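Local coordinates for protein geranyltranstransferase (Thermotoga neapolitana, PDB 4WK5) that belongs to the farnesyl/geranylgeranyl diphosphate synthase family and probably acts as a magnesium-dependent prenyltransferase in isoprenoid biosynthesis, at residues 57-62 with 188-193; 68-73 with 277-282; 76-81 with 195-200. All blocks are in the same frame, centred on the assembly; numbering follows the deposited sequence. Where two conformers were deposited one is given.

Interaction 1 (57-62 with 188-193); sequences KRIRPL and ALFAFC
Arg-60 lies across the face that helix 175-201 presents at Leu-189, Phe-190 and Cys-193, and its side chain meets all three in turn. Arg-60 CB comes first, 3.8 Å from Cys-193 SG. With CG anti to the carbonyl carbon (chi1 -68°), the chain leaves the backbone toward the Phe-190 ring, and Arg-60 CG makes an off-centre CH-pi contact 4.2 Å from the ring centroid. One bond further, Arg-60 CD packs 3.6 Å from Leu-189 CD2, the two side chains meeting at about a right angle. The chain stays extended as far as NE, after which the guanidinium turns (chi4 83°) so that one of its faces has Phe-190 CZ over it, toward the rim; the two planes are 34° apart, and Arg-60 NH2 ends 3.6 Å from Phe-190 CE2. Ile-59 CG2 lies at the edge of the same ring, 4.1 Å from Phe-190 CE1. With an alanine here instead of Arg-60, the Phe-190 ring and Leu-189 CD2 would probably face a gap, the ring being freer to turn. The sequence Lys-Arg-Ile-Arg-Pro at 57-61 matches the family's basic motif, whose lysine and second arginine help bind isopentenyl diphosphate in relatives, so Lys-57 and Arg-60 probably do so here. Around the contact, Val-85 and His-89 of helix 75-96 also touch Arg-60, Phe-215 and Phe-219 of helix 206-229 pack on Phe-190, and Leu-156 of helix 143-166 backs Leu-189.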
ATOM      1  N   LYS A  57     -13.510  17.141   3.934  1.00 27.28           N
ATOM      2  CA  LYS A  57     -14.792  17.123   4.615  1.00 25.69           C
ATOM      3  C   LYS A  57     -14.917  15.939   5.563  1.00 21.16           C
ATOM      4  O   LYS A  57     -15.840  15.901   6.388  1.00 23.16           O
ATOM      5  CB  LYS A  57     -15.931  17.102   3.591  1.00 31.58           C
ATOM      6  CG  LYS A  57     -15.937  18.319   2.678  1.00 39.46           C
ATOM      7  CD  LYS A  57     -16.852  18.140   1.476  1.00 51.85           C
ATOM      8  CE  LYS A  57     -16.988  19.446   0.703  1.00 62.30           C
ATOM      9  NZ  LYS A  57     -15.674  19.949   0.199  1.00 64.98           N
ATOM     10  N   ARG A  58     -13.994  14.983   5.426  1.00 19.49           N
ATOM     11  CA  ARG A  58     -13.956  13.773   6.255  1.00 18.69           C
ATOM     12  C   ARG A  58     -15.245  12.958   6.191  1.00 20.16           C
ATOM     13  O   ARG A  58     -15.627  12.330   7.169  1.00 18.86           O
ATOM     14  CB  ARG A  58     -13.663  14.111   7.734  1.00 19.17           C
ATOM     15  CG  ARG A  58     -12.461  15.026   7.981  1.00 20.79           C
ATOM     16  CD  ARG A  58     -11.157  14.457   7.398  1.00 21.32           C
ATOM     17  NE  ARG A  58     -10.010  15.236   7.869  1.00 21.57           N
ATOM     18  CZ  ARG A  58      -8.825  15.273   7.262  1.00 23.91           C
ATOM     19  NH1 ARG A  58      -8.599  14.565   6.153  1.00 20.99           N
ATOM     20  NH2 ARG A  58      -7.855  16.022   7.776  1.00 20.73           N
ATOM     21  N   ILE A  59     -15.904  12.937   5.037  1.00 19.54           N
ATOM     22  CA  ILE A  59     -17.181  12.226   4.928  1.00 20.48           C
ATOM     23  C   ILE A  59     -17.049  10.728   5.231  1.00 19.98           C
ATOM     24  O   ILE A  59     -17.870  10.151   5.941  1.00 19.74           O
ATOM     25  CB  ILE A  59     -17.788  12.423   3.529  1.00 22.91           C
ATOM     26  CG1 ILE A  59     -18.144  13.900   3.317  1.00 28.45           C
ATOM     27  CG2 ILE A  59     -19.014  11.552   3.348  1.00 25.26           C
ATOM     28  CD1 ILE A  59     -18.948  14.511   4.452  1.00 40.37           C
ATOM     29  N   ARG A  60     -15.994  10.104   4.722  1.00 19.99           N
ATOM     30  CA  ARG A  60     -15.844   8.661   4.906  1.00 18.82           C
ATOM     31  C   ARG A  60     -15.619   8.268   6.369  1.00 19.06           C
ATOM     32  O   ARG A  60     -16.316   7.385   6.870  1.00 19.37           O
ATOM     33  CB  ARG A  60     -14.717   8.126   4.015  1.00 19.51           C
ATOM     34  CG  ARG A  60     -15.058   8.185   2.532  1.00 20.18           C
ATOM     35  CD  ARG A  60     -13.796   8.059   1.652  1.00 20.99           C
ATOM     36  NE  ARG A  60     -14.114   8.286   0.237  1.00 20.07           N
ATOM     37  CZ  ARG A  60     -14.201   9.488  -0.327  1.00 20.56           C
ATOM     38  NH1 ARG A  60     -13.986  10.578   0.391  1.00 23.65           N
ATOM     39  NH2 ARG A  60     -14.505   9.600  -1.620  1.00 22.22           N
ATOM     40  N   PRO A  61     -14.654   8.908   7.070  1.00 17.61           N
ATOM     41  CA  PRO A  61     -14.510   8.479   8.469  1.00 18.22           C
ATOM     42  C   PRO A  61     -15.729   8.847   9.313  1.00 20.56           C
ATOM     43  O   PRO A  61     -16.075   8.119  10.248  1.00 19.52           O
ATOM     44  CB  PRO A  61     -13.258   9.233   8.954  1.00 19.03           C
ATOM     45  CG  PRO A  61     -13.057  10.357   7.975  1.00 17.14           C
ATOM     46  CD  PRO A  61     -13.565   9.820   6.658  1.00 16.91           C
ATOM     47  N   LEU A  62     -16.373   9.967   8.997  1.00 18.36           N
ATOM     48  CA  LEU A  62     -17.601  10.323   9.706  1.00 22.81           C
ATOM     49  C   LEU A  62     -18.678   9.264   9.500  1.00 23.19           C
ATOM     50  O   LEU A  62     -19.410   8.943  10.429  1.00 21.61           O
ATOM     51  CB  LEU A  62     -18.115  11.691   9.261  1.00 20.70           C
ATOM     52  CG  LEU A  62     -17.382  12.910   9.827  1.00 22.29           C
ATOM     53  CD1 LEU A  62     -17.779  14.162   9.057  1.00 22.87           C
ATOM     54  CD2 LEU A  62     -17.705  13.067  11.308  1.00 27.37           C
ATOM     55  N   ALA A 188     -16.348   1.307  -3.809  1.00 17.75           N
ATOM     56  CA  ALA A 188     -15.762   0.267  -2.963  1.00 19.73           C
ATOM     57  C   ALA A 188     -15.386   0.806  -1.574  1.00 17.19           C
ATOM     58  O   ALA A 188     -15.595   0.122  -0.563  1.00 17.41           O
ATOM     59  CB  ALA A 188     -14.532  -0.371  -3.654  1.00 20.09           C
ATOM     60  N   LEU A 189     -14.854   2.026  -1.505  1.00 18.09           N
ATOM     61  CA  LEU A 189     -14.423   2.533  -0.207  1.00 17.65           C
ATOM     62  C   LEU A 189     -15.639   2.922   0.637  1.00 17.71           C
ATOM     63  O   LEU A 189     -15.633   2.740   1.856  1.00 18.64           O
ATOM     64  CB  LEU A 189     -13.468   3.724  -0.345  1.00 19.27           C
ATOM     65  CG  LEU A 189     -12.780   4.205   0.944  1.00 19.79           C
ATOM     66  CD1 LEU A 189     -12.086   3.060   1.680  1.00 20.13           C
ATOM     67  CD2 LEU A 189     -11.748   5.279   0.567  1.00 19.30           C
ATOM     68  N   PHE A 190     -16.687   3.443   0.005  1.00 17.36           N
ATOM     69  CA  PHE A 190     -17.910   3.721   0.770  1.00 19.77           C
ATOM     70  C   PHE A 190     -18.568   2.428   1.228  1.00 20.82           C
ATOM     71  O   PHE A 190     -19.111   2.367   2.323  1.00 19.66           O
ATOM     72  CB  PHE A 190     -18.891   4.571  -0.047  1.00 18.55           C
ATOM     73  CG  PHE A 190     -18.567   6.048  -0.025  1.00 22.79           C
ATOM     74  CD1 PHE A 190     -18.807   6.809   1.117  1.00 24.55           C
ATOM     75  CD2 PHE A 190     -18.023   6.669  -1.141  1.00 19.46           C
ATOM     76  CE1 PHE A 190     -18.502   8.174   1.139  1.00 24.98           C
ATOM     77  CE2 PHE A 190     -17.716   8.017  -1.132  1.00 22.37           C
ATOM     78  CZ  PHE A 190     -17.961   8.779   0.012  1.00 23.44           C
ATOM     79  N   ALA A 191     -18.514   1.382   0.409  1.00 18.52           N
ATOM     80  CA  ALA A 191     -19.078   0.104   0.830  1.00 20.23           C
ATOM     81  C   ALA A 191     -18.354  -0.396   2.084  1.00 20.13           C
ATOM     82  O   ALA A 191     -18.968  -0.969   3.000  1.00 20.14           O
ATOM     83  CB  ALA A 191     -18.980  -0.919  -0.296  1.00 22.43           C
ATOM     84  N   PHE A 192     -17.039  -0.179   2.122  1.00 18.04           N
ATOM     85  CA  PHE A 192     -16.252  -0.596   3.270  1.00 16.81           C
ATOM     86  C   PHE A 192     -16.630   0.220   4.505  1.00 19.58           C
ATOM     87  O   PHE A 192     -16.640  -0.317   5.618  1.00 21.10           O
ATOM     88  CB  PHE A 192     -14.748  -0.473   2.981  1.00 17.21           C
ATOM     89  CG  PHE A 192     -13.880  -0.921   4.122  1.00 17.18           C
ATOM     90  CD1 PHE A 192     -13.617  -2.271   4.324  1.00 17.19           C
ATOM     91  CD2 PHE A 192     -13.332   0.008   5.004  1.00 17.87           C
ATOM     92  CE1 PHE A 192     -12.811  -2.684   5.389  1.00 20.10           C
ATOM     93  CE2 PHE A 192     -12.530  -0.401   6.062  1.00 20.38           C
ATOM     94  CZ  PHE A 192     -12.271  -1.743   6.252  1.00 20.40           C
ATOM     95  N   CYS A 193     -16.963   1.496   4.318  1.00 18.33           N
ATOM     96  CA  CYS A 193     -17.388   2.332   5.451  1.00 17.67           C
ATOM     97  C   CYS A 193     -18.638   1.777   6.121  1.00 20.80           C
ATOM     98  O   CYS A 193     -18.791   1.917   7.323  1.00 21.00           O
ATOM     99  CB  CYS A 193     -17.650   3.777   5.025  1.00 21.29           C
ATOM    100  SG  CYS A 193     -16.167   4.661   4.534  1.00 22.60           S
TER

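Interaction 2 (68-73 with 277-282)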
ATOM      1  N   GLY A  68     -21.276   2.989  12.921  1.00 27.04           N
ATOM      2  CA  GLY A  68     -20.861   2.263  14.106  1.00 28.13           C
ATOM      3  C   GLY A  68     -21.628   2.666  15.351  1.00 29.12           C
ATOM      4  O   GLY A  68     -21.992   1.816  16.169  1.00 30.17           O
ATOM      5  N   GLU A  69     -21.885   3.958  15.508  1.00 26.30           N
ATOM      6  CA  GLU A  69     -22.639   4.403  16.672  1.00 29.00           C
ATOM      7  C   GLU A  69     -24.080   3.906  16.582  1.00 32.04           C
ATOM      8  O   GLU A  69     -24.680   3.530  17.593  1.00 30.51           O
ATOM      9  CB  GLU A  69     -22.610   5.924  16.808  1.00 34.50           C
ATOM     10  CG  GLU A  69     -23.174   6.401  18.152  1.00 54.34           C
ATOM     11  CD  GLU A  69     -23.169   7.908  18.298  1.00 71.18           C
ATOM     12  OE1 GLU A  69     -22.831   8.590  17.312  1.00 77.65           O
ATOM     13  OE2 GLU A  69     -23.506   8.409  19.395  1.00 71.15           O
ATOM     14  N   ASP A  70     -24.629   3.883  15.368  1.00 27.64           N
ATOM     15  CA  ASP A  70     -25.998   3.409  15.171  1.00 30.27           C
ATOM     16  C   ASP A  70     -26.178   1.941  15.572  1.00 30.52           C
ATOM     17  O   ASP A  70     -27.251   1.558  16.029  1.00 33.81           O
ATOM     18  CB  ASP A  70     -26.433   3.594  13.714  1.00 27.01           C
ATOM     19  CG  ASP A  70     -26.987   4.977  13.434  1.00 32.63           C
ATOM     20  OD1 ASP A  70     -27.446   5.660  14.380  1.00 35.54           O
ATOM     21  OD2 ASP A  70     -26.997   5.375  12.252  1.00 27.50           O
ATOM     22  N   ILE A  71     -25.143   1.117  15.418  1.00 27.25           N
ATOM     23  CA  ILE A  71     -25.310  -0.308  15.713  1.00 30.98           C
ATOM     24  C   ILE A  71     -24.583  -0.737  16.988  1.00 34.41           C
ATOM     25  O   ILE A  71     -24.483  -1.929  17.283  1.00 33.83           O
ATOM     26  CB  ILE A  71     -24.851  -1.195  14.531  1.00 26.32           C
ATOM     27  CG1 ILE A  71     -23.345  -1.041  14.277  1.00 26.53           C
ATOM     28  CG2 ILE A  71     -25.658  -0.872  13.274  1.00 24.29           C
ATOM     29  CD1 ILE A  71     -22.826  -2.005  13.231  1.00 27.59           C
ATOM     30  N   GLY A  72     -24.083   0.240  17.738  1.00 36.48           N
ATOM     31  CA  GLY A  72     -23.488  -0.014  19.042  1.00 43.54           C
ATOM     32  C   GLY A  72     -22.082  -0.577  19.043  1.00 42.99           C
ATOM     33  O   GLY A  72     -21.737  -1.403  19.889  1.00 45.03           O
ATOM     34  N   VAL A  73     -21.253  -0.129  18.108  1.00 33.13           N
ATOM     35  CA  VAL A  73     -19.861  -0.549  18.099  1.00 38.51           C
ATOM     36  C   VAL A  73     -19.050   0.323  19.051  1.00 42.20           C
ATOM     37  O   VAL A  73     -19.230   1.543  19.116  1.00 36.97           O
ATOM     38  CB  VAL A  73     -19.245  -0.490  16.684  1.00 37.94           C
ATOM     39  CG1 VAL A  73     -17.737  -0.644  16.740  1.00 38.35           C
ATOM     40  CG2 VAL A  73     -19.865  -1.568  15.790  1.00 39.11           C
ATOM     41  N   LEU A 277     -31.138   3.187  11.365  1.00 27.56           N
ATOM     42  CA  LEU A 277     -29.775   3.741  11.366  1.00 24.61           C
ATOM     43  C   LEU A 277     -29.908   5.266  11.370  1.00 29.01           C
ATOM     44  O   LEU A 277     -29.574   5.942  10.390  1.00 27.65           O
ATOM     45  CB  LEU A 277     -28.962   3.226  10.160  1.00 27.40           C
ATOM     46  CG  LEU A 277     -28.338   1.821  10.246  1.00 39.38           C
ATOM     47  CD1 LEU A 277     -29.245   0.793  10.833  1.00 53.57           C
ATOM     48  CD2 LEU A 277     -27.879   1.359   8.872  1.00 46.90           C
ATOM     49  N   HIS A 278     -30.415   5.786  12.492  1.00 33.06           N
ATOM     50  CA  HIS A 278     -30.868   7.179  12.630  1.00 37.77           C
ATOM     51  C   HIS A 278     -29.816   8.235  12.363  1.00 33.99           C
ATOM     52  O   HIS A 278     -30.057   9.191  11.628  1.00 37.26           O
ATOM     53  CB  HIS A 278     -31.408   7.433  14.046  1.00 49.14           C
ATOM     54  CG  HIS A 278     -32.579   6.584  14.419  1.00 68.82           C
ATOM     55  ND1 HIS A 278     -32.647   5.901  15.612  1.00 77.71           N
ATOM     56  CD2 HIS A 278     -33.737   6.324  13.769  1.00 78.23           C
ATOM     57  CE1 HIS A 278     -33.792   5.247  15.678  1.00 80.85           C
ATOM     58  NE2 HIS A 278     -34.471   5.486  14.570  1.00 78.62           N
ATOM     59  N   ARG A 279     -28.670   8.085  13.013  1.00 35.09           N
ATOM     60  CA  ARG A 279     -27.590   9.048  12.886  1.00 35.73           C
ATOM     61  C   ARG A 279     -27.074   9.069  11.464  1.00 34.34           C
ATOM     62  O   ARG A 279     -26.777  10.126  10.920  1.00 32.58           O
ATOM     63  CB  ARG A 279     -26.463   8.719  13.856  1.00 38.89           C
ATOM     64  CG  ARG A 279     -26.930   8.658  15.302  1.00 46.17           C
ATOM     65  CD  ARG A 279     -25.802   8.238  16.214  1.00 55.28           C
ATOM     66  NE  ARG A 279     -26.095   8.553  17.607  1.00 64.19           N
ATOM     67  CZ  ARG A 279     -26.782   7.759  18.420  1.00 71.82           C
ATOM     68  NH1 ARG A 279     -27.248   6.601  17.970  1.00 71.48           N
ATOM     69  NH2 ARG A 279     -27.006   8.121  19.677  1.00 75.75           N
ATOM     70  N   THR A 280     -26.986   7.889  10.860  1.00 27.45           N
ATOM     71  CA  THR A 280     -26.468   7.775   9.508  1.00 25.62           C
ATOM     72  C   THR A 280     -27.437   8.412   8.513  1.00 25.62           C
ATOM     73  O   THR A 280     -27.029   9.143   7.607  1.00 27.89           O
ATOM     74  CB  THR A 280     -26.202   6.307   9.150  1.00 27.54           C
ATOM     75  OG1 THR A 280     -25.316   5.739  10.127  1.00 26.75           O
ATOM     76  CG2 THR A 280     -25.559   6.207   7.788  1.00 24.87           C
ATOM     77  N   PHE A 281     -28.723   8.150   8.707  1.00 26.24           N
ATOM     78  CA  PHE A 281     -29.771   8.764   7.907  1.00 29.09           C
ATOM     79  C   PHE A 281     -29.707  10.289   7.979  1.00 32.01           C
ATOM     80  O   PHE A 281     -29.702  10.968   6.953  1.00 31.91           O
ATOM     81  CB  PHE A 281     -31.136   8.269   8.388  1.00 28.11           C
ATOM     82  CG  PHE A 281     -32.295   8.933   7.717  1.00 33.77           C
ATOM     83  CD1 PHE A 281     -32.713   8.520   6.464  1.00 35.29           C
ATOM     84  CD2 PHE A 281     -32.988   9.952   8.350  1.00 43.65           C
ATOM     85  CE1 PHE A 281     -33.788   9.118   5.850  1.00 39.00           C
ATOM     86  CE2 PHE A 281     -34.072  10.558   7.737  1.00 43.60           C
ATOM     87  CZ  PHE A 281     -34.470  10.140   6.487  1.00 44.03           C
ATOM     88  N   ASP A 282     -29.655  10.818   9.197  1.00 35.05           N
ATOM     89  CA  ASP A 282     -29.600  12.261   9.392  1.00 35.84           C
ATOM     90  C   ASP A 282     -28.344  12.855   8.748  1.00 30.52           C
ATOM     91  O   ASP A 282     -28.419  13.882   8.071  1.00 36.90           O
ATOM     92  CB  ASP A 282     -29.643  12.610  10.879  1.00 36.51           C
ATOM     93  CG  ASP A 282     -30.992  12.319  11.513  1.00 45.84           C
ATOM     94  OD1 ASP A 282     -32.008  12.249  10.785  1.00 47.98           O
ATOM     95  OD2 ASP A 282     -31.032  12.173  12.750  1.00 45.18           O
TER
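Asp-70 turns its carboxylate into the first turn of the helix that follows Leu-277, and each of its oxygens takes a backbone N-H there. Asp-70 OD1 accepts from Arg-279 N at 3.0 Å with its syn lone pair; Asp-70 OD2 is met on its syn side by Thr-280 N at 2.9 Å. The Thr-280 hydroxyl also donates to Asp-70 OD2, OG1 arriving at 2.7 Å from the anti side and 30° out of the carboxylate plane, so three bonds fix the rotation of the group. The negative charge beside this N-terminus should suit the helix dipole. Gly-72, with its positive phi, is the C-prime residue of a Schellman motif that ends helix 59-70, so the contact brings the end of one helix to the start of another. Glu-69 crosses Arg-279 at about a right angle, its carboxylate stacked over one guanidinium face with the planes 25° apart. Glu-69 OE2 is 3.1 Å from Arg-279 NE, a salt bridge of charges only, since no N-H points at that oxygen; Glu-69 OE1 pairs instead with Lys-24. Asp-70 and Arg-279 run past each other in opposite directions, leaving a long salt bridge of 3.7 Å from OD1 to NH1.

Interaction 3 (76-81 with 195-200)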
ATOM      1  N   GLU A  76     -13.452   2.876  20.211  1.00 44.14           N
ATOM      2  CA  GLU A  76     -12.008   2.845  19.968  1.00 41.96           C
ATOM      3  C   GLU A  76     -11.621   2.130  18.677  1.00 43.91           C
ATOM      4  O   GLU A  76     -10.862   2.668  17.865  1.00 39.37           O
ATOM      5  CB  GLU A  76     -11.285   2.199  21.156  1.00 52.07           C
ATOM      6  CG  GLU A  76      -9.771   2.116  20.989  1.00 58.87           C
ATOM      7  CD  GLU A  76      -9.135   3.436  20.562  1.00 63.78           C
ATOM      8  OE1 GLU A  76      -9.546   4.503  21.067  1.00 64.18           O
ATOM      9  OE2 GLU A  76      -8.216   3.403  19.716  1.00 65.47           O
ATOM     10  N   ARG A  77     -12.136   0.917  18.498  0.51 44.47           N
ATOM     11  CA  ARG A  77     -11.889   0.154  17.280  0.51 43.53           C
ATOM     12  C   ARG A  77     -12.514   0.857  16.078  0.51 38.29           C
ATOM     13  O   ARG A  77     -12.000   0.781  14.963  0.51 34.21           O
ATOM     14  CB  ARG A  77     -12.439  -1.271  17.405  0.51 46.67           C
ATOM     15  CG  ARG A  77     -11.650  -2.167  18.350  0.51 48.23           C
ATOM     16  CD  ARG A  77     -12.067  -3.623  18.197  0.51 46.44           C
ATOM     17  NE  ARG A  77     -10.926  -4.532  18.272  0.51 49.59           N
ATOM     18  CZ  ARG A  77     -10.717  -5.395  19.262  0.51 50.57           C
ATOM     19  NH1 ARG A  77      -9.650  -6.183  19.241  0.51 49.87           N
ATOM     20  NH2 ARG A  77     -11.575  -5.476  20.267  0.51 52.87           N
ATOM     21  N   LEU A  78     -13.625   1.543  16.317  1.00 33.83           N
ATOM     22  CA  LEU A  78     -14.309   2.285  15.264  1.00 30.18           C
ATOM     23  C   LEU A  78     -13.419   3.446  14.792  1.00 26.17           C
ATOM     24  O   LEU A  78     -13.285   3.699  13.589  1.00 25.51           O
ATOM     25  CB  LEU A  78     -15.657   2.800  15.772  1.00 31.82           C
ATOM     26  CG  LEU A  78     -16.834   3.069  14.841  1.00 37.41           C
ATOM     27  CD1 LEU A  78     -17.237   1.820  14.069  1.00 32.77           C
ATOM     28  CD2 LEU A  78     -18.003   3.596  15.666  1.00 33.05           C
ATOM     29  N   VAL A  79     -12.813   4.148  15.747  1.00 24.88           N
ATOM     30  CA  VAL A  79     -11.943   5.281  15.417  1.00 28.01           C
ATOM     31  C   VAL A  79     -10.764   4.825  14.560  1.00 27.31           C
ATOM     32  O   VAL A  79     -10.416   5.485  13.579  1.00 24.61           O
ATOM     33  CB  VAL A  79     -11.429   5.986  16.691  1.00 28.38           C
ATOM     34  CG1 VAL A  79     -10.295   6.956  16.358  1.00 33.71           C
ATOM     35  CG2 VAL A  79     -12.580   6.699  17.398  1.00 33.31           C
ATOM     36  N   ASP A  80     -10.175   3.683  14.917  1.00 29.76           N
ATOM     37  CA  ASP A  80      -9.083   3.092  14.140  1.00 35.41           C
ATOM     38  C   ASP A  80      -9.450   2.859  12.680  1.00 26.89           C
ATOM     39  O   ASP A  80      -8.679   3.220  11.780  1.00 27.04           O
ATOM     40  CB  ASP A  80      -8.634   1.765  14.757  1.00 39.07           C
ATOM     41  CG  ASP A  80      -7.886   1.948  16.059  1.00 39.57           C
ATOM     42  OD1 ASP A  80      -7.365   3.056  16.297  1.00 38.88           O
ATOM     43  OD2 ASP A  80      -7.821   0.973  16.836  1.00 46.28           O
ATOM     44  N   VAL A  81     -10.623   2.263  12.455  1.00 25.31           N
ATOM     45  CA  VAL A  81     -11.126   2.002  11.115  1.00 23.33           C
ATOM     46  C   VAL A  81     -11.383   3.317  10.391  1.00 22.43           C
ATOM     47  O   VAL A  81     -10.996   3.470   9.228  1.00 19.16           O
ATOM     48  CB  VAL A  81     -12.437   1.157  11.139  1.00 24.38           C
ATOM     49  CG1 VAL A  81     -13.015   0.988   9.742  1.00 24.95           C
ATOM     50  CG2 VAL A  81     -12.165  -0.204  11.770  1.00 30.96           C
ATOM     51  N   SER A 195     -19.571  -1.682   5.647  1.00 25.00           N
ATOM     52  CA  SER A 195     -19.225  -3.069   5.980  1.00 29.54           C
ATOM     53  C   SER A 195     -18.444  -3.205   7.284  1.00 31.05           C
ATOM     54  O   SER A 195     -18.725  -4.078   8.113  1.00 30.04           O
ATOM     55  CB  SER A 195     -18.390  -3.696   4.851  1.00 33.28           C
ATOM     56  OG  SER A 195     -19.127  -3.793   3.652  1.00 45.19           O
ATOM     57  N   ALA A 196     -17.448  -2.345   7.450  1.00 24.89           N
ATOM     58  CA  ALA A 196     -16.489  -2.493   8.543  1.00 23.41           C
ATOM     59  C   ALA A 196     -17.143  -2.446   9.935  1.00 25.38           C
ATOM     60  O   ALA A 196     -16.842  -3.299  10.769  1.00 26.55           O
ATOM     61  CB  ALA A 196     -15.387  -1.429   8.427  1.00 24.58           C
ATOM     62  N   PRO A 197     -18.050  -1.474  10.196  1.00 26.71           N
ATOM     63  CA  PRO A 197     -18.655  -1.514  11.534  1.00 24.01           C
ATOM     64  C   PRO A 197     -19.481  -2.777  11.758  1.00 23.70           C
ATOM     65  O   PRO A 197     -19.499  -3.298  12.875  1.00 27.42           O
ATOM     66  CB  PRO A 197     -19.567  -0.276  11.557  1.00 26.38           C
ATOM     67  CG  PRO A 197     -19.051   0.613  10.493  1.00 26.77           C
ATOM     68  CD  PRO A 197     -18.493  -0.293   9.433  1.00 29.00           C
ATOM     69  N   PHE A 198     -20.173  -3.248  10.721  1.00 26.53           N
ATOM     70  CA  PHE A 198     -20.981  -4.462  10.852  1.00 30.70           C
ATOM     71  C   PHE A 198     -20.075  -5.664  11.134  1.00 32.41           C
ATOM     72  O   PHE A 198     -20.445  -6.566  11.891  1.00 35.26           O
ATOM     73  CB  PHE A 198     -21.833  -4.698   9.599  1.00 28.58           C
ATOM     74  CG  PHE A 198     -23.131  -3.935   9.596  1.00 24.79           C
ATOM     75  CD1 PHE A 198     -23.145  -2.554   9.463  1.00 25.81           C
ATOM     76  CD2 PHE A 198     -24.339  -4.597   9.743  1.00 36.14           C
ATOM     77  CE1 PHE A 198     -24.338  -1.849   9.469  1.00 27.95           C
ATOM     78  CE2 PHE A 198     -25.529  -3.904   9.747  1.00 35.76           C
ATOM     79  CZ  PHE A 198     -25.531  -2.529   9.611  1.00 35.49           C
ATOM     80  N   LEU A 199     -18.880  -5.670  10.545  1.00 32.06           N
ATOM     81  CA  LEU A 199     -17.896  -6.712  10.844  1.00 34.90           C
ATOM     82  C   LEU A 199     -17.453  -6.639  12.303  1.00 38.16           C
ATOM     83  O   LEU A 199     -17.367  -7.663  12.985  1.00 44.51           O
ATOM     84  CB  LEU A 199     -16.675  -6.603   9.917  1.00 32.14           C
ATOM     85  CG  LEU A 199     -16.828  -7.273   8.546  1.00 40.79           C
ATOM     86  CD1 LEU A 199     -15.741  -6.818   7.578  1.00 41.93           C
ATOM     87  CD2 LEU A 199     -16.836  -8.794   8.686  1.00 46.55           C
ATOM     88  N   LEU A 200     -17.179  -5.429  12.779  1.00 32.17           N
ATOM     89  CA  LEU A 200     -16.760  -5.225  14.164  1.00 33.99           C
ATOM     90  C   LEU A 200     -17.821  -5.695  15.159  1.00 40.18           C
ATOM     91  O   LEU A 200     -17.491  -6.170  16.247  1.00 41.03           O
ATOM     92  CB  LEU A 200     -16.436  -3.753  14.418  1.00 32.33           C
ATOM     93  CG  LEU A 200     -15.272  -3.178  13.609  1.00 36.38           C
ATOM     94  CD1 LEU A 200     -14.993  -1.741  13.999  1.00 39.15           C
ATOM     95  CD2 LEU A 200     -14.051  -4.026  13.825  1.00 40.11           C
TER
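Leu-78 and Val-81 face Ala-196, Pro-197 and Leu-200 where segments 76-81 and 195-200 run nearly antiparallel, their axes 10.5 Å apart at closest approach and 151° between directions. The contact is wholly apolar between side chains. Leu-200 reaches in with one branch: Leu-200 CD1 lies 3.9 Å from Val-81 CG2, 4.0 Å from the backbone O of Arg-77 and 4.2 Å from Leu-78 CD1, so a single methyl touches three residues of the facing helix. Val-81 divides its two branches between partners. Val-81 CG1, anti to the backbone N (chi1 175°), packs 3.6 Å from Ala-196 CB, while CG2 meets Leu-200, the two side chains sliding past each other in opposite directions. Leu-78 comes at about a right angle to Pro-197, and Leu-78 CD1 rests 4.0 Å from Pro-197 CB. That proline marks a kink in helix 175-201, because its nitrogen has no hydrogen to give to the turn before. The pairing joins helices 75-96 and 175-201 of the all-helical isoprenoid synthase fold. Leu-145 of helix 143-166 touches both Val-81 and Ala-196, and from helix 59-70 Val-64 and Leu-65 pack on Leu-78 and Val-67 on Pro-197.

How the interactions relate
Interactions 1 and 3 are both buried and share helix 175-201, which meets helix 59-70 in the first and helix 75-96, the next helix in the chain, in the third. They touch through Phe-192 CE2 and Val-81 CG1. Interaction 1, near the centre of the chain, sets an arginine against aromatic and apolar groups; interaction 3, its centre about 15 Å from that of the chain, is purely aliphatic. Interaction 2 lies farthest out, about 19 Å between the same centres and only partly buried, and there charges and hydrogen bonds join the other end of helix 59-70 to helix 278-289. It also adjoins interaction 3, where Val-73 and Gly-68 pack on Leu-78.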